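Local coordinates for protein N-(5'-phosphoribosyl)anthranilate isomerase (Thermococcus kodakarensis, PDB 5LHF) that catalyses the isomerisation of N-(5-phospho-beta-D-ribosyl)anthranilate to 1-(2-carboxyphenylamino)-1-deoxy-D-ribulose 5-phosphate, the third step from chorismate to L-tryptophan, at residues E66-V71 with D95-S100; M14-L19 with S35-P40; K103-P108 with L122-Q127. All coordinates share one frame; numbering follows the deposited sequence.

Interaction 1. Residues E66-V71 with D95-S100; sequences EWANAV and DEYGVS
Tyr-97 reaches from the C-terminal end of helix 87-97 to the flank of helix 64-74, meeting Ala-68 with the outer part of its ring and Val-71 with its root. The methyl CB of Ala-68 lies 3.6 Å from Tyr-97 CE1 and 3.4 Å from Tyr-97 OH, approaching the ring obliquely. One turn further along the same helix, Val-71 CG1 sits 3.8 Å from Tyr-97 CB and slants across the start of the side chain, near CG and CD2. That methyl is anti to the backbone N of Val-71 (chi1 175°), which aims it at the neighbouring helix end; there it also meets Val-99 CG1 at 3.9 Å. Tyr-97 and Val-99 thus lie on one side of this methyl. Between Tyr-97 and Val-99 the chain turns through Gly-98, which has positive phi, before entering strand 100-106. Val-99 also packs on Ile-79 of strand 78-81, and Phe-64 touches Tyr-97. The contact joins two successive helices of the TIM barrel's outer layer by van der Waals packing, mostly apolar, with the Ala-68 methyl against the hydroxyl. Tyr-97 OH is hydrogen-bonded to Glu-72 OE1, so the ring packs against helix 64-74 with its hydroxyl satisfied by the same helix.

Interaction 2. Residues M14-L19 with S35-P40; sequences MDELRL and SKRKVP
Arg-37 folds back on itself through bends at chi2 and chi3 (the latter -67°), and this curl carries its guanidinium group across to Glu-16, whose chain is extended beyond CG as it leaves helix 14-20. The backbones stay far apart, the nearest CA atoms, those of Glu-16 and Arg-37, being 11.5 Å from each other, so the bridge is made by the two side chains alone. Arg-37 NH2 donates to Glu-16 OE2 at 2.9 Å in a salt bridge whose hydrogen bond is bent, with an N-H...O angle of 136°. OE2 receives it on the syn lone pair, the side facing OE1, and lies practically in the guanidinium plane, although the carboxylate as a whole is turned 33° from that plane. Glu-16 OE1 is also close, 3.0 Å from Arg-37 NH2, so this nitrogen sits before the mouth of the carboxylate. Each group has further partners: Glu-16 accepts from the backbone N of Lys-12 and Lys-194, while Arg-37 pairs with Glu-189 and donates to the carbonyls of Gly-10 and Gly-192. The base of the arginine is fixed by a type I turn from Ser-35 to Lys-38, in which Ser-35 OG accepts from Arg-37 N at 2.8 Å as an ST turn. With an alanine in place of Glu-16, Arg-37 NH2 is likely to lose this carboxylate, and the backbone N-H groups of Lys-12 and Lys-194 their acceptor. With two carboxylates about one guanidinium, the positive charge is probably well balanced, and the network pins the loop before helix 41-50 to helix 14-20 and the 189-194 hairpin.

Interaction 3. Residues K103-P108 with L122-Q127; sequences KAFMVP and LELIGQ
Phe-105 projects from strand 100-106 against helix 114-126, where Ile-125 and Leu-124 meet different parts of its ring. The CH-pi contact comes from Ile-125: CG1 stands over the middle of one face, 3.8 Å from the ring centroid and 8° off the normal. With CG1 anti to its own carbonyl carbon (chi1 -65°), Ile-125 sets a methylene rather than a branch methyl over the aromatic face. Apolar packing at the rim comes from Leu-124. Its CG lies near the ring plane, 3.7 Å from Phe-105 CE1, and Leu-124 CD2 is at the same distance from Phe-105 CD1, so the leucine borders the CD1-CE1 edge. A polar group attends the opposite face: Lys-103 NZ, 4.2 Å above the plane and displaced toward the rim. Its N-H groups are engaged by Ala-104 O, at 3.1 Å from Lys-103 NZ, and by the carbonyl of Ser-83. Leu-121 and Ile-133 add further apolar neighbours to the phenylalanine. Such packing of a strand side chain beneath its following helix belongs to the beta-alpha-beta unit formed by strand 100-106, helix 114-126 and strand 132-136, one of the crossovers that build the TIM barrel.

From the N terminus the three contacts follow in series, none nested in or crossing another. Interaction 2 comes first, closing a loop that runs from helix 14-20 through strand 26-30 to the segment leading into helix 41-50. Interaction 1 then spans strand 78-81 to join helix 64-74 to the end of helix 87-97, two neighbours in the outer helical layer. Directly along the chain, strand 100-106 opens interaction 3, which closes the 109-121 connection and ties that barrel strand to helix 114-126. Interactions 2 and 3 lie on opposite sides of the chain's centre, their centres about 27 Å apart. Together they join helix to loop, helix to helix and helix to strand round the eight-stranded barrel.

Interaction 1. Residues E66-V71 with D95-S100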
ATOM      1  N   GLU A  66      13.339  10.728  11.038  1.00 10.44           N
ATOM      2  CA  GLU A  66      11.885  10.814  11.057  1.00 14.03           C
ATOM      3  C   GLU A  66      11.252   9.440  11.245  1.00 11.80           C
ATOM      4  O   GLU A  66      10.391   9.244  12.111  1.00  9.88           O
ATOM      5  CB  GLU A  66      11.411  11.449   9.758  1.00 14.74           C
ATOM      6  CG  GLU A  66      11.808  12.898   9.611  1.00 15.29           C
ATOM      7  CD  GLU A  66      11.376  13.462   8.286  1.00 24.29           C
ATOM      8  OE1 GLU A  66      12.078  13.226   7.277  1.00 23.63           O
ATOM      9  OE2 GLU A  66      10.318  14.119   8.254  1.00 26.62           O
ATOM     10  N   TRP A  67      11.659   8.473  10.429  1.00  9.83           N
ATOM     11  CA  TRP A  67      11.096   7.131  10.571  1.00 10.48           C
ATOM     12  C   TRP A  67      11.423   6.525  11.925  1.00 13.02           C
ATOM     13  O   TRP A  67      10.559   5.905  12.555  1.00 13.78           O
ATOM     14  CB  TRP A  67      11.599   6.226   9.449  1.00 10.13           C
ATOM     15  CG  TRP A  67      10.743   6.312   8.254  1.00  7.20           C
ATOM     16  CD1 TRP A  67      11.013   6.990   7.087  1.00 11.09           C
ATOM     17  CD2 TRP A  67       9.451   5.705   8.076  1.00 10.86           C
ATOM     18  NE1 TRP A  67       9.968   6.825   6.200  1.00 12.00           N
ATOM     19  CE2 TRP A  67       8.997   6.054   6.787  1.00 12.95           C
ATOM     20  CE3 TRP A  67       8.638   4.899   8.882  1.00 12.94           C
ATOM     21  CZ2 TRP A  67       7.765   5.620   6.283  1.00 12.63           C
ATOM     22  CZ3 TRP A  67       7.411   4.488   8.393  1.00 15.23           C
ATOM     23  CH2 TRP A  67       6.992   4.840   7.097  1.00 12.51           C
ATOM     24  N   ALA A  68      12.674   6.665  12.375  1.00 11.01           N
ATOM     25  CA  ALA A  68      13.072   6.086  13.653  1.00  9.43           C
ATOM     26  C   ALA A  68      12.237   6.641  14.796  1.00 12.17           C
ATOM     27  O   ALA A  68      11.796   5.896  15.676  1.00 12.96           O
ATOM     28  CB  ALA A  68      14.561   6.350  13.906  1.00 12.86           C
ATOM     29  N   ASN A  69      12.031   7.958  14.815  1.00 10.12           N
ATOM     30  CA  ASN A  69      11.181   8.541  15.843  1.00 15.60           C
ATOM     31  C   ASN A  69       9.774   7.955  15.794  1.00 12.84           C
ATOM     32  O   ASN A  69       9.181   7.640  16.835  1.00 12.04           O
ATOM     33  CB  ASN A  69      11.106  10.060  15.680  1.00 13.19           C
ATOM     34  CG  ASN A  69      10.130  10.682  16.662  1.00 19.04           C
ATOM     35  OD1 ASN A  69      10.403  10.729  17.867  1.00 16.94           O
ATOM     36  ND2 ASN A  69       8.967  11.123  16.164  1.00 15.58           N
ATOM     37  N   ALA A  70       9.216   7.814  14.595  1.00 13.96           N
ATOM     38  CA  ALA A  70       7.837   7.349  14.504  1.00 11.08           C
ATOM     39  C   ALA A  70       7.725   5.883  14.904  1.00 13.19           C
ATOM     40  O   ALA A  70       6.732   5.481  15.518  1.00 12.79           O
ATOM     41  CB  ALA A  70       7.293   7.582  13.093  1.00  9.24           C
ATOM     42  N   VAL A  71       8.743   5.077  14.591  1.00  9.98           N
ATOM     43  CA  VAL A  71       8.729   3.675  15.013  1.00 13.09           C
ATOM     44  C   VAL A  71       8.861   3.568  16.531  1.00 12.08           C
ATOM     45  O   VAL A  71       8.171   2.762  17.173  1.00 14.29           O
ATOM     46  CB  VAL A  71       9.827   2.888  14.273  1.00 12.81           C
ATOM     47  CG1 VAL A  71       9.922   1.465  14.764  1.00 12.33           C
ATOM     48  CG2 VAL A  71       9.516   2.871  12.780  1.00 12.03           C
ATOM     49  N   ASP A  95      17.092  -3.453  10.631  1.00 25.49           N
ATOM     50  CA  ASP A  95      18.045  -4.020  11.584  1.00 24.86           C
ATOM     51  C   ASP A  95      17.931  -3.384  12.962  1.00 37.10           C
ATOM     52  O   ASP A  95      17.990  -4.089  13.976  1.00 38.21           O
ATOM     53  CB  ASP A  95      19.466  -3.879  11.050  1.00 35.51           C
ATOM     54  CG  ASP A  95      19.678  -4.673   9.782  1.00 41.85           C
ATOM     55  OD1 ASP A  95      19.188  -5.822   9.716  1.00 36.52           O
ATOM     56  OD2 ASP A  95      20.324  -4.150   8.850  1.00 52.78           O
ATOM     57  N   GLU A  96      17.763  -2.063  13.022  1.00 30.10           N
ATOM     58  CA  GLU A  96      17.783  -1.360  14.292  1.00 22.79           C
ATOM     59  C   GLU A  96      16.431  -1.317  14.980  1.00 27.11           C
ATOM     60  O   GLU A  96      16.378  -1.133  16.205  1.00 29.16           O
ATOM     61  CB  GLU A  96      18.331   0.053  14.082  1.00 30.02           C
ATOM     62  CG  GLU A  96      19.801   0.031  13.654  1.00 29.19           C
ATOM     63  CD  GLU A  96      20.308   1.376  13.206  1.00 28.93           C
ATOM     64  OE1 GLU A  96      21.140   1.407  12.275  1.00 22.33           O
ATOM     65  OE2 GLU A  96      19.871   2.396  13.783  1.00 31.11           O
ATOM     66  N   TYR A  97      15.340  -1.518  14.238  1.00 27.81           N
ATOM     67  CA  TYR A  97      14.022  -1.540  14.843  1.00 28.97           C
ATOM     68  C   TYR A  97      13.232  -2.804  14.536  1.00 23.07           C
ATOM     69  O   TYR A  97      12.197  -3.021  15.166  1.00 29.01           O
ATOM     70  CB  TYR A  97      13.221  -0.297  14.419  1.00 25.70           C
ATOM     71  CG  TYR A  97      13.843   0.973  14.958  1.00 22.49           C
ATOM     72  CD1 TYR A  97      14.694   1.741  14.175  1.00 21.29           C
ATOM     73  CD2 TYR A  97      13.621   1.372  16.270  1.00 22.77           C
ATOM     74  CE1 TYR A  97      15.281   2.892  14.676  1.00 25.21           C
ATOM     75  CE2 TYR A  97      14.201   2.522  16.781  1.00 24.15           C
ATOM     76  CZ  TYR A  97      15.034   3.278  15.981  1.00 23.88           C
ATOM     77  OH  TYR A  97      15.617   4.423  16.489  1.00 22.80           O
ATOM     78  N   GLY A  98      13.710  -3.663  13.643  1.00 21.01           N
ATOM     79  CA  GLY A  98      13.055  -4.937  13.423  1.00 27.25           C
ATOM     80  C   GLY A  98      11.704  -4.797  12.761  1.00 29.89           C
ATOM     81  O   GLY A  98      10.767  -5.507  13.131  1.00 38.49           O
ATOM     82  N   VAL A  99      11.584  -3.917  11.788  1.00 25.40           N
ATOM     83  CA  VAL A  99      10.322  -3.717  11.083  1.00 24.22           C
ATOM     84  C   VAL A  99      10.346  -4.459   9.752  1.00 21.42           C
ATOM     85  O   VAL A  99      11.403  -4.676   9.147  1.00 23.77           O
ATOM     86  CB  VAL A  99      10.022  -2.211  10.895  1.00 11.96           C
ATOM     87  CG1 VAL A  99       9.846  -1.521  12.249  1.00 10.72           C
ATOM     88  CG2 VAL A  99      11.096  -1.521  10.060  1.00 15.54           C
ATOM     89  N   SER A 100       9.162  -4.879   9.297  1.00 20.67           N
ATOM     90  CA  SER A 100       8.978  -5.395   7.944  1.00 22.89           C
ATOM     91  C   SER A 100       8.572  -4.231   7.061  1.00 15.31           C
ATOM     92  O   SER A 100       7.843  -3.345   7.508  1.00 22.08           O
ATOM     93  CB  SER A 100       7.896  -6.479   7.900  1.00 23.27           C
ATOM     94  OG  SER A 100       8.119  -7.429   8.924  1.00 41.99           O
TER

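Interaction 2. Residues M14-L19 with S35-P40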
ATOM      1  N   MET A  14     -10.780   3.331  15.941  1.00 11.33           N
ATOM      2  CA  MET A  14     -10.976   1.960  16.386  1.00  8.56           C
ATOM      3  C   MET A  14     -12.133   1.310  15.635  1.00 10.27           C
ATOM      4  O   MET A  14     -12.067   0.128  15.280  1.00 12.31           O
ATOM      5  CB  MET A  14     -11.230   1.956  17.897  1.00 16.10           C
ATOM      6  CG  MET A  14     -12.514   2.660  18.325  1.00 42.59           C
ATOM      7  SD  MET A  14     -12.627   2.966  20.107  1.00 64.10           S
ATOM      8  CE  MET A  14     -13.036   1.320  20.702  1.00 54.08           C
ATOM      9  N   ASP A  15     -13.180   2.085  15.346  1.00 11.62           N
ATOM     10  CA  ASP A  15     -14.322   1.528  14.625  1.00 11.87           C
ATOM     11  C   ASP A  15     -13.930   1.100  13.217  1.00 12.17           C
ATOM     12  O   ASP A  15     -14.313   0.013  12.765  1.00 10.12           O
ATOM     13  CB  ASP A  15     -15.460   2.540  14.570  1.00 11.42           C
ATOM     14  CG  ASP A  15     -16.110   2.751  15.915  1.00 14.93           C
ATOM     15  OD1 ASP A  15     -16.594   3.875  16.153  1.00 20.73           O
ATOM     16  OD2 ASP A  15     -16.142   1.796  16.725  1.00 14.15           O
ATOM     17  N   GLU A  16     -13.169   1.936  12.508  1.00  9.57           N
ATOM     18  CA  GLU A  16     -12.713   1.563  11.168  1.00 11.14           C
ATOM     19  C   GLU A  16     -11.768   0.367  11.216  1.00 15.66           C
ATOM     20  O   GLU A  16     -11.846  -0.534  10.369  1.00 12.76           O
ATOM     21  CB  GLU A  16     -12.015   2.753  10.511  1.00 12.68           C
ATOM     22  CG  GLU A  16     -12.952   3.841  10.085  1.00 11.91           C
ATOM     23  CD  GLU A  16     -12.270   4.872   9.234  1.00 17.80           C
ATOM     24  OE1 GLU A  16     -11.095   5.207   9.516  1.00 18.40           O
ATOM     25  OE2 GLU A  16     -12.901   5.330   8.262  1.00 15.57           O
ATOM     26  N   LEU A  17     -10.862   0.344  12.199  1.00 13.09           N
ATOM     27  CA  LEU A  17      -9.952  -0.787  12.349  1.00  9.37           C
ATOM     28  C   LEU A  17     -10.712  -2.097  12.526  1.00 11.86           C
ATOM     29  O   LEU A  17     -10.483  -3.059  11.793  1.00 10.62           O
ATOM     30  CB  LEU A  17      -9.014  -0.563  13.531  1.00  9.06           C
ATOM     31  CG  LEU A  17      -8.081  -1.731  13.859  1.00 13.72           C
ATOM     32  CD1 LEU A  17      -7.089  -1.997  12.728  1.00 12.13           C
ATOM     33  CD2 LEU A  17      -7.341  -1.427  15.119  1.00 16.75           C
ATOM     34  N   ARG A  18     -11.608  -2.162  13.519  1.00  7.42           N
ATOM     35  CA  ARG A  18     -12.329  -3.406  13.777  1.00  7.57           C
ATOM     36  C   ARG A  18     -13.140  -3.865  12.561  1.00 13.64           C
ATOM     37  O   ARG A  18     -13.301  -5.073  12.335  1.00 14.34           O
ATOM     38  CB  ARG A  18     -13.242  -3.234  14.989  1.00 10.02           C
ATOM     39  CG  ARG A  18     -12.489  -2.996  16.287  1.00 15.38           C
ATOM     40  CD  ARG A  18     -11.485  -4.107  16.549  1.00 16.70           C
ATOM     41  NE  ARG A  18     -10.922  -4.032  17.899  1.00 16.23           N
ATOM     42  CZ  ARG A  18      -9.689  -4.428  18.217  1.00 19.40           C
ATOM     43  NH1 ARG A  18      -8.881  -4.898  17.276  1.00 18.72           N
ATOM     44  NH2 ARG A  18      -9.255  -4.328  19.471  1.00 15.57           N
ATOM     45  N   LEU A  19     -13.688  -2.921  11.788  1.00 10.48           N
ATOM     46  CA  LEU A  19     -14.418  -3.283  10.580  1.00 12.32           C
ATOM     47  C   LEU A  19     -13.493  -3.922   9.556  1.00 12.77           C
ATOM     48  O   LEU A  19     -13.755  -5.026   9.069  1.00 14.57           O
ATOM     49  CB  LEU A  19     -15.098  -2.049   9.983  1.00 12.17           C
ATOM     50  CG  LEU A  19     -15.725  -2.256   8.605  1.00 10.95           C
ATOM     51  CD1 LEU A  19     -16.753  -3.402   8.725  1.00 10.54           C
ATOM     52  CD2 LEU A  19     -16.362  -0.952   8.080  1.00 13.06           C
ATOM     53  N   SER A  35      -2.128  13.777   3.659  1.00 20.94           N
ATOM     54  CA  SER A  35      -3.192  12.786   3.530  1.00 19.23           C
ATOM     55  C   SER A  35      -4.396  13.190   4.371  1.00 17.30           C
ATOM     56  O   SER A  35      -4.241  13.646   5.507  1.00 17.97           O
ATOM     57  CB  SER A  35      -2.698  11.402   3.964  1.00 11.20           C
ATOM     58  OG  SER A  35      -3.767  10.479   4.096  1.00 14.37           O
ATOM     59  N   LYS A  36      -5.592  12.998   3.796  1.00 15.94           N
ATOM     60  CA  LYS A  36      -6.847  13.056   4.536  1.00 19.74           C
ATOM     61  C   LYS A  36      -6.929  12.024   5.653  1.00 18.89           C
ATOM     62  O   LYS A  36      -7.755  12.177   6.562  1.00 19.01           O
ATOM     63  CB  LYS A  36      -8.030  12.813   3.593  1.00 25.31           C
ATOM     64  CG  LYS A  36      -8.333  13.911   2.601  1.00 36.21           C
ATOM     65  CD  LYS A  36      -9.612  13.566   1.824  1.00 36.48           C
ATOM     66  CE  LYS A  36      -9.351  13.386   0.348  1.00 35.58           C
ATOM     67  NZ  LYS A  36      -8.817  14.651  -0.221  1.00 31.54           N
ATOM     68  N   ARG A  37      -6.147  10.950   5.579  1.00 13.66           N
ATOM     69  CA  ARG A  37      -6.198   9.888   6.572  1.00 10.98           C
ATOM     70  C   ARG A  37      -5.135  10.046   7.642  1.00 11.46           C
ATOM     71  O   ARG A  37      -4.981   9.145   8.473  1.00 11.19           O
ATOM     72  CB  ARG A  37      -6.027   8.507   5.907  1.00 10.00           C
ATOM     73  CG  ARG A  37      -6.853   8.301   4.620  1.00 17.79           C
ATOM     74  CD  ARG A  37      -8.316   8.606   4.862  1.00 15.60           C
ATOM     75  NE  ARG A  37      -8.913   7.624   5.762  1.00 15.79           N
ATOM     76  CZ  ARG A  37     -10.204   7.583   6.063  1.00 21.81           C
ATOM     77  NH1 ARG A  37     -11.032   8.471   5.532  1.00 22.31           N
ATOM     78  NH2 ARG A  37     -10.660   6.653   6.899  1.00 17.64           N
ATOM     79  N   LYS A  38      -4.369  11.136   7.601  1.00 11.17           N
ATOM     80  CA  LYS A  38      -3.318  11.355   8.585  1.00 13.53           C
ATOM     81  C   LYS A  38      -3.922  11.441   9.988  1.00 15.04           C
ATOM     82  O   LYS A  38      -4.991  12.033  10.180  1.00 17.40           O
ATOM     83  CB  LYS A  38      -2.552  12.635   8.241  1.00 16.08           C
ATOM     84  CG  LYS A  38      -1.394  12.962   9.168  1.00 15.69           C
ATOM     85  CD  LYS A  38      -0.772  14.302   8.775  1.00 24.02           C
ATOM     86  CE  LYS A  38      -0.972  15.335   9.866  1.00 39.18           C
ATOM     87  NZ  LYS A  38       0.211  15.464  10.754  1.00 43.40           N
ATOM     88  N   VAL A  39      -3.270  10.794  10.942  1.00 12.28           N
ATOM     89  CA  VAL A  39      -3.592  10.893  12.363  1.00 13.54           C
ATOM     90  C   VAL A  39      -2.313  11.222  13.116  1.00 10.89           C
ATOM     91  O   VAL A  39      -1.196  10.929  12.622  1.00 15.83           O
ATOM     92  CB  VAL A  39      -4.244   9.595  12.906  1.00 14.72           C
ATOM     93  CG1 VAL A  39      -5.549   9.256  12.177  1.00 13.65           C
ATOM     94  CG2 VAL A  39      -3.243   8.415  12.891  1.00 14.66           C
ATOM     95  N   PRO A  40      -2.420  11.825  14.304  1.00 11.69           N
ATOM     96  CA  PRO A  40      -1.221  12.003  15.139  1.00  9.79           C
ATOM     97  C   PRO A  40      -0.585  10.672  15.557  1.00  9.88           C
ATOM     98  O   PRO A  40      -1.259   9.643  15.636  1.00 12.79           O
ATOM     99  CB  PRO A  40      -1.741  12.782  16.354  1.00  9.81           C
ATOM    100  CG  PRO A  40      -3.116  13.252  15.969  1.00 10.14           C
ATOM    101  CD  PRO A  40      -3.637  12.330  14.939  1.00 11.82           C
TER

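Interaction 3. Residues K103-P108 with L122-Q127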
ATOM      1  N   LYS A 103       7.547  -1.282   0.300  1.00 16.03           N
ATOM      2  CA  LYS A 103       7.988  -0.075  -0.380  1.00 19.42           C
ATOM      3  C   LYS A 103       7.014   0.248  -1.504  1.00 21.03           C
ATOM      4  O   LYS A 103       6.692  -0.622  -2.315  1.00 17.49           O
ATOM      5  CB  LYS A 103       9.401  -0.251  -0.937  1.00 23.83           C
ATOM      6  CG  LYS A 103       9.876   0.916  -1.787  1.00 24.87           C
ATOM      7  CD  LYS A 103      10.561   2.010  -0.974  1.00 24.98           C
ATOM      8  CE  LYS A 103      11.225   3.013  -1.917  1.00 32.19           C
ATOM      9  NZ  LYS A 103      10.244   3.917  -2.570  1.00 37.10           N
ATOM     10  N   ALA A 104       6.555   1.493  -1.554  1.00 17.52           N
ATOM     11  CA  ALA A 104       5.669   1.961  -2.614  1.00 18.64           C
ATOM     12  C   ALA A 104       6.464   2.643  -3.723  1.00 22.21           C
ATOM     13  O   ALA A 104       7.362   3.448  -3.457  1.00 23.60           O
ATOM     14  CB  ALA A 104       4.615   2.915  -2.044  1.00 15.53           C
ATOM     15  N   PHE A 105       6.135   2.306  -4.972  1.00 15.78           N
ATOM     16  CA  PHE A 105       6.763   2.871  -6.160  1.00 16.35           C
ATOM     17  C   PHE A 105       5.701   3.511  -7.039  1.00 22.30           C
ATOM     18  O   PHE A 105       4.664   2.898  -7.310  1.00 17.63           O
ATOM     19  CB  PHE A 105       7.500   1.799  -6.979  1.00 20.91           C
ATOM     20  CG  PHE A 105       8.676   1.193  -6.277  1.00 20.46           C
ATOM     21  CD1 PHE A 105       9.939   1.755  -6.397  1.00 22.91           C
ATOM     22  CD2 PHE A 105       8.521   0.061  -5.493  1.00 24.35           C
ATOM     23  CE1 PHE A 105      11.026   1.193  -5.748  1.00 25.85           C
ATOM     24  CE2 PHE A 105       9.606  -0.506  -4.846  1.00 26.23           C
ATOM     25  CZ  PHE A 105      10.863   0.062  -4.976  1.00 28.49           C
ATOM     26  N   MET A 106       5.965   4.727  -7.506  1.00 22.17           N
ATOM     27  CA  MET A 106       5.114   5.313  -8.530  1.00 26.24           C
ATOM     28  C   MET A 106       5.373   4.621  -9.864  1.00 26.66           C
ATOM     29  O   MET A 106       6.502   4.229 -10.174  1.00 23.01           O
ATOM     30  CB  MET A 106       5.369   6.814  -8.653  1.00 41.10           C
ATOM     31  CG  MET A 106       4.918   7.637  -7.453  1.00 59.49           C
ATOM     32  SD  MET A 106       5.308   9.396  -7.625  1.00 74.03           S
ATOM     33  CE  MET A 106       7.096   9.334  -7.753  1.00 71.08           C
ATOM     34  N   VAL A 107       4.316   4.443 -10.646  1.00 27.09           N
ATOM     35  CA  VAL A 107       4.473   3.842 -11.969  1.00 27.42           C
ATOM     36  C   VAL A 107       4.886   4.937 -12.948  1.00 33.42           C
ATOM     37  O   VAL A 107       4.093   5.850 -13.224  1.00 37.30           O
ATOM     38  CB  VAL A 107       3.186   3.140 -12.424  1.00 26.93           C
ATOM     39  CG1 VAL A 107       3.410   2.482 -13.770  1.00 23.87           C
ATOM     40  CG2 VAL A 107       2.736   2.134 -11.377  1.00 28.44           C
ATOM     41  N   PRO A 108       6.105   4.895 -13.485  1.00 28.26           N
ATOM     42  CA  PRO A 108       6.563   5.978 -14.362  1.00 29.62           C
ATOM     43  C   PRO A 108       5.762   6.044 -15.654  1.00 30.15           C
ATOM     44  O   PRO A 108       5.249   5.037 -16.149  1.00 22.97           O
ATOM     45  CB  PRO A 108       8.029   5.617 -14.646  1.00 34.97           C
ATOM     46  CG  PRO A 108       8.402   4.591 -13.615  1.00 30.48           C
ATOM     47  CD  PRO A 108       7.137   3.865 -13.282  1.00 26.68           C
ATOM     48  N   LEU A 122      11.807  -1.819 -12.949  1.00 26.90           N
ATOM     49  CA  LEU A 122      12.452  -3.005 -12.395  1.00 23.11           C
ATOM     50  C   LEU A 122      13.840  -2.688 -11.859  1.00 22.03           C
ATOM     51  O   LEU A 122      14.267  -3.273 -10.856  1.00 30.51           O
ATOM     52  CB  LEU A 122      12.532  -4.111 -13.452  1.00 25.18           C
ATOM     53  CG  LEU A 122      11.259  -4.927 -13.658  1.00 26.92           C
ATOM     54  CD1 LEU A 122      11.338  -5.754 -14.939  1.00 34.16           C
ATOM     55  CD2 LEU A 122      11.011  -5.826 -12.466  1.00 32.08           C
ATOM     56  N   GLU A 123      14.568  -1.782 -12.512  1.00 27.36           N
ATOM     57  CA  GLU A 123      15.909  -1.490 -12.019  1.00 34.79           C
ATOM     58  C   GLU A 123      15.859  -0.733 -10.696  1.00 32.19           C
ATOM     59  O   GLU A 123      16.723  -0.940  -9.840  1.00 33.94           O
ATOM     60  CB  GLU A 123      16.734  -0.733 -13.067  1.00 47.51           C
ATOM     61  CG  GLU A 123      16.190   0.614 -13.523  1.00 58.05           C
ATOM     62  CD  GLU A 123      16.510   1.766 -12.568  1.00 72.94           C
ATOM     63  OE1 GLU A 123      17.526   1.689 -11.838  1.00 76.93           O
ATOM     64  OE2 GLU A 123      15.737   2.750 -12.547  1.00 73.70           O
ATOM     65  N   LEU A 124      14.853   0.124 -10.500  1.00 34.27           N
ATOM     66  CA  LEU A 124      14.708   0.789  -9.206  1.00 32.05           C
ATOM     67  C   LEU A 124      14.318  -0.211  -8.123  1.00 30.41           C
ATOM     68  O   LEU A 124      14.857  -0.176  -7.012  1.00 31.42           O
ATOM     69  CB  LEU A 124      13.680   1.917  -9.303  1.00 29.50           C
ATOM     70  CG  LEU A 124      13.448   2.736  -8.024  1.00 33.76           C
ATOM     71  CD1 LEU A 124      14.770   3.303  -7.475  1.00 37.66           C
ATOM     72  CD2 LEU A 124      12.415   3.844  -8.250  1.00 33.57           C
ATOM     73  N   ILE A 125      13.404  -1.130  -8.445  1.00 28.59           N
ATOM     74  CA  ILE A 125      12.921  -2.100  -7.465  1.00 30.26           C
ATOM     75  C   ILE A 125      14.048  -3.019  -7.002  1.00 29.16           C
ATOM     76  O   ILE A 125      14.154  -3.347  -5.812  1.00 24.57           O
ATOM     77  CB  ILE A 125      11.739  -2.886  -8.061  1.00 21.52           C
ATOM     78  CG1 ILE A 125      10.570  -1.928  -8.305  1.00 14.46           C
ATOM     79  CG2 ILE A 125      11.340  -4.044  -7.164  1.00 20.65           C
ATOM     80  CD1 ILE A 125       9.373  -2.558  -9.023  1.00 17.38           C
ATOM     81  N   GLY A 126      14.910  -3.444  -7.926  1.00 30.67           N
ATOM     82  CA  GLY A 126      16.019  -4.315  -7.567  1.00 34.26           C
ATOM     83  C   GLY A 126      16.969  -3.730  -6.538  1.00 37.36           C
ATOM     84  O   GLY A 126      17.693  -4.483  -5.877  1.00 36.70           O
ATOM     85  N   GLN A 127      16.972  -2.406  -6.374  1.00 36.74           N
ATOM     86  CA  GLN A 127      17.867  -1.754  -5.420  1.00 29.42           C
ATOM     87  C   GLN A 127      17.470  -1.977  -3.968  1.00 36.95           C
ATOM     88  O   GLN A 127      18.291  -1.715  -3.078  1.00 34.44           O
ATOM     89  CB  GLN A 127      17.923  -0.254  -5.706  1.00 29.72           C
ATOM     90  CG  GLN A 127      18.229   0.095  -7.155  1.00 44.97           C
ATOM     91  CD  GLN A 127      18.364   1.594  -7.376  1.00 59.72           C
ATOM     92  OE1 GLN A 127      18.308   2.378  -6.430  1.00 66.63           O
ATOM     93  NE2 GLN A 127      18.538   1.999  -8.631  1.00 60.42           N
TER